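PDB 6T7J: carbon monoxide dehydrogenase from Thermococcus sp. AM4, which catalyses the reversible oxidation of carbon monoxide to carbon dioxide at a nickel-iron-sulfur cluster, captured here without its nickel. Local coordinates for residues C451-V456 against L576-P581; V463-E468 against S551-M556. One frame throughout, in Å; residues are numbered along the deposited sequence.

Contact 1: residues C451-V456 against L576-P581. With MSK (Broken Fe4S4 cluster), chain F.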
loop_
_atom_site.group_PDB
_atom_site.type_symbol
_atom_site.label_atom_id
_atom_site.label_comp_id
_atom_site.label_asym_id
_atom_site.label_seq_id
_atom_site.Cartn_x
_atom_site.Cartn_y
_atom_site.Cartn_z
ATOM N N CYS A 451 -0.813 10.370 18.524
ATOM C CA CYS A 451 -1.348 9.192 19.180
ATOM C C CYS A 451 -0.877 9.111 20.633
ATOM O O CYS A 451 -0.409 10.100 21.209
ATOM C CB CYS A 451 -0.919 7.962 18.377
ATOM S SG CYS A 451 -0.917 8.224 16.594
ATOM N N ASN A 452 -1.020 7.933 21.234
ATOM C CA ASN A 452 -0.344 7.558 22.463
ATOM C C ASN A 452 0.556 6.365 22.169
ATOM O O ASN A 452 0.244 5.530 21.315
ATOM C CB ASN A 452 -1.331 7.194 23.579
ATOM C CG ASN A 452 -2.000 8.408 24.186
ATOM O OD1 ASN A 452 -3.199 8.394 24.454
ATOM N ND2 ASN A 452 -1.230 9.464 24.410
ATOM N N ASN A 453 1.674 6.299 22.876
ATOM C CA ASN A 453 2.632 5.216 22.715
ATOM C C ASN A 453 3.162 4.826 24.089
ATOM O O ASN A 453 3.782 5.655 24.767
ATOM C CB ASN A 453 3.773 5.643 21.788
ATOM C CG ASN A 453 4.611 4.471 21.304
ATOM O OD1 ASN A 453 4.900 3.541 22.057
ATOM N ND2 ASN A 453 5.018 4.521 20.040
ATOM N N PRO A 454 2.944 3.585 24.536
ATOM C CA PRO A 454 3.399 3.191 25.879
ATOM C C PRO A 454 4.912 3.185 26.047
ATOM O O PRO A 454 5.390 2.932 27.159
ATOM C CB PRO A 454 2.817 1.779 26.047
ATOM C CG PRO A 454 2.617 1.281 24.655
ATOM C CD PRO A 454 2.283 2.480 23.822
ATOM N N LYS A 455 5.679 3.453 24.987
ATOM C CA LYS A 455 7.123 3.591 25.139
ATOM C C LYS A 455 7.486 4.876 25.869
ATOM O O LYS A 455 8.537 4.945 26.517
ATOM C CB LYS A 455 7.804 3.545 23.771
ATOM C CG LYS A 455 7.639 2.220 23.053
ATOM C CD LYS A 455 8.276 2.251 21.681
ATOM C CE LYS A 455 8.187 0.892 21.011
ATOM N NZ LYS A 455 9.285 0.691 20.024
ATOM N N VAL A 456 6.641 5.898 25.772
ATOM C CA VAL A 456 6.815 7.136 26.516
ATOM C C VAL A 456 5.698 7.236 27.548
ATOM O O VAL A 456 4.652 6.586 27.439
ATOM C CB VAL A 456 6.829 8.373 25.594
ATOM C CG1 VAL A 456 7.974 8.281 24.598
ATOM C CG2 VAL A 456 5.496 8.514 24.869
ATOM N N LEU A 576 8.948 15.487 16.510
ATOM C CA LEU A 576 8.497 14.145 16.848
ATOM C C LEU A 576 9.002 13.792 18.240
ATOM O O LEU A 576 10.188 13.970 18.537
ATOM C CB LEU A 576 8.999 13.117 15.832
ATOM C CG LEU A 576 8.715 13.391 14.356
ATOM C CD1 LEU A 576 9.153 12.205 13.514
ATOM C CD2 LEU A 576 7.241 13.696 14.139
ATOM N N GLY A 577 8.106 13.295 19.085
ATOM C CA GLY A 577 8.477 12.897 20.428
ATOM C C GLY A 577 8.746 11.412 20.537
ATOM O O GLY A 577 9.199 10.926 21.578
ATOM N N VAL A 578 8.453 10.680 19.467
ATOM C CA VAL A 578 8.802 9.270 19.340
ATOM C C VAL A 578 9.719 9.138 18.133
ATOM O O VAL A 578 9.444 9.714 17.074
ATOM C CB VAL A 578 7.552 8.380 19.193
ATOM C CG1 VAL A 578 7.942 6.948 18.861
ATOM C CG2 VAL A 578 6.718 8.423 20.466
ATOM N N VAL A 579 10.811 8.400 18.297
ATOM C CA VAL A 579 11.840 8.296 17.264
ATOM C C VAL A 579 11.325 7.440 16.114
ATOM O O VAL A 579 11.026 6.254 16.311
ATOM C CB VAL A 579 13.146 7.720 17.834
ATOM C CG1 VAL A 579 14.236 7.745 16.778
ATOM C CG2 VAL A 579 13.576 8.496 19.072
ATOM N N PRO A 580 11.202 7.995 14.904
ATOM C CA PRO A 580 10.798 7.168 13.768
ATOM C C PRO A 580 11.846 6.133 13.463
ATOM O O PRO A 580 13.047 6.324 13.751
ATOM C CB PRO A 580 10.662 8.190 12.623
ATOM C CG PRO A 580 11.527 9.331 13.027
ATOM C CD PRO A 580 11.437 9.396 14.524
ATOM N N PRO A 581 11.469 4.993 12.874
ATOM C CA PRO A 581 12.440 3.917 12.599
ATOM C C PRO A 581 13.323 4.234 11.396
ATOM O O PRO A 581 13.274 3.586 10.346
ATOM C CB PRO A 581 11.530 2.708 12.362
ATOM C CG PRO A 581 10.297 3.301 11.754
ATOM C CD PRO A 581 10.110 4.648 12.406
HETATM S S1 MSK F . -7.126 8.055 17.254
HETATM S S3 MSK F . -4.335 8.083 15.187
HETATM S S4 MSK F . -4.027 6.929 18.405
HETATM S S5 MSK F . -4.792 10.196 17.589
HETATM FE FE1 MSK F . -7.469 9.260 15.373
HETATM FE FE2 MSK F . -5.429 8.567 18.761
HETATM FE FE3 MSK F . -3.257 8.486 17.092
HETATM FE FE4 MSK F . -5.328 6.785 16.698
#

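Contact 2: residues V463-E468 against S551-M556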
loop_
_atom_site.group_PDB
_atom_site.type_symbol
_atom_site.label_atom_id
_atom_site.label_comp_id
_atom_site.label_asym_id
_atom_site.label_seq_id
_atom_site.Cartn_x
_atom_site.Cartn_y
_atom_site.Cartn_z
ATOM N N VAL A 463 0.948 17.059 27.577
ATOM C CA VAL A 463 0.614 18.122 28.518
ATOM C C VAL A 463 1.843 18.956 28.856
ATOM O O VAL A 463 1.754 20.182 28.981
ATOM C CB VAL A 463 -0.044 17.538 29.781
ATOM C CG1 VAL A 463 0.850 16.500 30.434
ATOM C CG2 VAL A 463 -0.344 18.643 30.755
ATOM N N THR A 464 3.009 18.318 29.007
ATOM C CA THR A 464 4.203 19.074 29.373
ATOM C C THR A 464 4.610 20.031 28.259
ATOM O O THR A 464 4.952 21.190 28.525
ATOM C CB THR A 464 5.348 18.123 29.727
ATOM O OG1 THR A 464 5.049 17.451 30.957
ATOM C CG2 THR A 464 6.649 18.890 29.897
ATOM N N LEU A 465 4.565 19.576 27.003
ATOM C CA LEU A 465 4.865 20.463 25.887
ATOM C C LEU A 465 3.856 21.599 25.802
ATOM O O LEU A 465 4.238 22.763 25.614
ATOM C CB LEU A 465 4.891 19.669 24.581
ATOM C CG LEU A 465 5.279 20.473 23.340
ATOM C CD1 LEU A 465 6.713 20.941 23.447
ATOM C CD2 LEU A 465 5.082 19.651 22.085
ATOM N N ALA A 466 2.562 21.287 25.943
ATOM C CA ALA A 466 1.551 22.338 25.900
ATOM C C ALA A 466 1.786 23.379 26.992
ATOM O O ALA A 466 1.708 24.589 26.735
ATOM C CB ALA A 466 0.156 21.725 26.027
ATOM N N LYS A 467 2.085 22.923 28.212
ATOM C CA LYS A 467 2.336 23.829 29.328
ATOM C C LYS A 467 3.549 24.709 29.060
ATOM O O LYS A 467 3.495 25.935 29.228
ATOM C CB LYS A 467 2.556 23.025 30.611
ATOM C CG LYS A 467 1.305 22.543 31.320
ATOM C CD LYS A 467 1.683 22.007 32.695
ATOM C CE LYS A 467 0.725 20.936 33.179
ATOM N NZ LYS A 467 -0.524 21.519 33.742
ATOM N N GLU A 468 4.669 24.088 28.678
ATOM C CA GLU A 468 5.894 24.842 28.452
ATOM C C GLU A 468 5.728 25.843 27.321
ATOM O O GLU A 468 6.375 26.896 27.328
ATOM C CB GLU A 468 7.053 23.891 28.154
ATOM C CG GLU A 468 7.507 23.060 29.342
ATOM C CD GLU A 468 8.116 23.905 30.446
ATOM O OE1 GLU A 468 7.627 23.824 31.593
ATOM O OE2 GLU A 468 9.081 24.648 30.166
ATOM N N SER A 551 3.846 19.451 16.326
ATOM C CA SER A 551 4.473 18.419 17.140
ATOM C C SER A 551 3.558 17.212 17.279
ATOM O O SER A 551 2.342 17.356 17.426
ATOM C CB SER A 551 4.835 18.953 18.530
ATOM O OG SER A 551 4.715 17.929 19.501
ATOM N N ALA A 552 4.167 16.025 17.241
ATOM C CA ALA A 552 3.512 14.760 17.573
ATOM C C ALA A 552 4.311 14.123 18.704
ATOM O O ALA A 552 5.243 13.340 18.457
ATOM C CB ALA A 552 3.427 13.839 16.358
ATOM N N PRO A 553 3.982 14.428 19.961
ATOM C CA PRO A 553 4.869 14.022 21.064
ATOM C C PRO A 553 4.867 12.530 21.352
ATOM O O PRO A 553 5.877 12.013 21.842
ATOM C CB PRO A 553 4.332 14.820 22.263
ATOM C CG PRO A 553 3.419 15.858 21.684
ATOM C CD PRO A 553 2.871 15.270 20.427
ATOM N N GLU A 554 3.769 11.822 21.091
ATOM C CA GLU A 554 3.638 10.427 21.509
ATOM C C GLU A 554 3.028 9.583 20.396
ATOM O O GLU A 554 2.249 8.656 20.652
ATOM C CB GLU A 554 2.805 10.313 22.787
ATOM C CG GLU A 554 3.260 11.230 23.917
ATOM C CD GLU A 554 2.273 11.291 25.065
ATOM O OE1 GLU A 554 1.467 10.349 25.216
ATOM O OE2 GLU A 554 2.305 12.283 25.822
ATOM N N TRP A 555 3.388 9.874 19.150
ATOM C CA TRP A 555 2.758 9.230 18.006
ATOM C C TRP A 555 3.088 7.738 17.955
ATOM O O TRP A 555 4.099 7.274 18.489
ATOM C CB TRP A 555 3.196 9.903 16.705
ATOM C CG TRP A 555 4.615 9.610 16.327
ATOM C CD1 TRP A 555 5.724 10.315 16.694
ATOM C CD2 TRP A 555 5.080 8.530 15.504
ATOM N NE1 TRP A 555 6.850 9.741 16.154
ATOM C CE2 TRP A 555 6.482 8.645 15.419
ATOM C CE3 TRP A 555 4.447 7.480 14.829
ATOM C CZ2 TRP A 555 7.260 7.749 14.689
ATOM C CZ3 TRP A 555 5.221 6.592 14.107
ATOM C CH2 TRP A 555 6.613 6.732 14.043
ATOM N N MET A 556 2.205 6.983 17.295
ATOM C CA MET A 556 2.447 5.566 17.027
ATOM C C MET A 556 1.923 5.083 15.682
ATOM O O MET A 556 2.442 4.084 15.171
ATOM C CB MET A 556 1.839 4.688 18.131
ATOM C CG MET A 556 0.313 4.684 18.177
ATOM S SD MET A 556 -0.476 3.459 17.104
ATOM C CE MET A 556 -2.159 4.079 17.072
#

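Contact 1: residues C451-V456 against L576-P581
Val578 points its two methyls at the loop 451-456, one for each of two partners. CG1 lies 4.0 Å from ND2 of Asn453, whose side chain crosses the valine at about a right angle, while CG2 faces CG1 of Val456 at 4.3 Å. The same Val456 methyl approaches the carbonyl oxygen of Gly577. Asn453 has its CG anti to the backbone N (chi1 -166°), and this places OD1 3.0 Å from the backbone N of Lys455 in an Asx turn laid over the type I turn 453-456; the hydrogen bond is nearly straight (164°), its donor lying 28° out of the carbonyl plane. Both loops follow parallel strands, 444-448 and 574-576, in a Rossmann-like sheet, and the first carries Cys451, whose SG binds iron FE3 of the broken cluster at 2.4 Å. ND2 of Asn453 is also held by Trp555 O. With an alanine for Asn453, Trp555 O and the Lys455 N-H would probably lose their mates, the turn could shift and Val578 would lose a neighbour. Beyond this buried patch packing is looser: CD of partly exposed Lys455 stays 5.5 Å from CG1 of Val578, and NZ goes to Gln45 and to Gly61 O of the second subunit.

Contact 2: residues V463-E468 against S551-M556
Ser551, near the end of strand 548-552, takes the closest approach from the helix: CD2 of Leu465 comes to 3.1 Å from its OG and 3.6 Å from its CB. This is a very short, doubtful packing contact; OG is hydrogen-bonded to His575 ND1. Leu465 reaches the strand because its CG is anti to the backbone N (chi1 -177°), and the leucine also packs on Ala614 of helix 610-627. Ala552 turns its methyl away from the helix. Pro553 follows, with CG 4.2 Å from that same leucine methyl and its ring resting on Ile448, Ser461 and His462. Helix 460-471 thus lies against one face of the parallel sheet, in the beta-alpha-beta crossover from strand 444-448 to strand 474-478. Glu554 then directs its carboxylate at the start of the helix, where OE1 accepts from Asn459 N and OE2 from His462 N; these amides probably stabilise its negative charge. Trp555 takes no part in the helix contact; its ring edge meets Ala552 O in plane, with CD1 3.5 Å from that oxygen. Last comes Met556, leaving the helix behind to touch the broken cluster and Met60 of the second subunit.

From the N terminus the chain meets the four segments as 451-456, 463-468, 551-556 and 576-581, so contact 2 closes an inner loop of 82 residues nested inside the 119-residue loop closed by contact 1. Their centres lie about 10 Å apart. Segment 551-556 leaves the strand between 444-448 and 574-576 and stands between the two loops of contact 1: Ala552 O receives the backbone N of Gly577 at 2.9 Å, and Trp555 NE1 reaches Val578 O at 2.8 Å. Contact 1 joins the loops after strands 444-448 and 574-576, on either side of strand 548-552, whereas contact 2 fastens helix 460-471 to the sheet. Cys451 and Met556 carry both to the cluster pocket, beside the second subunit.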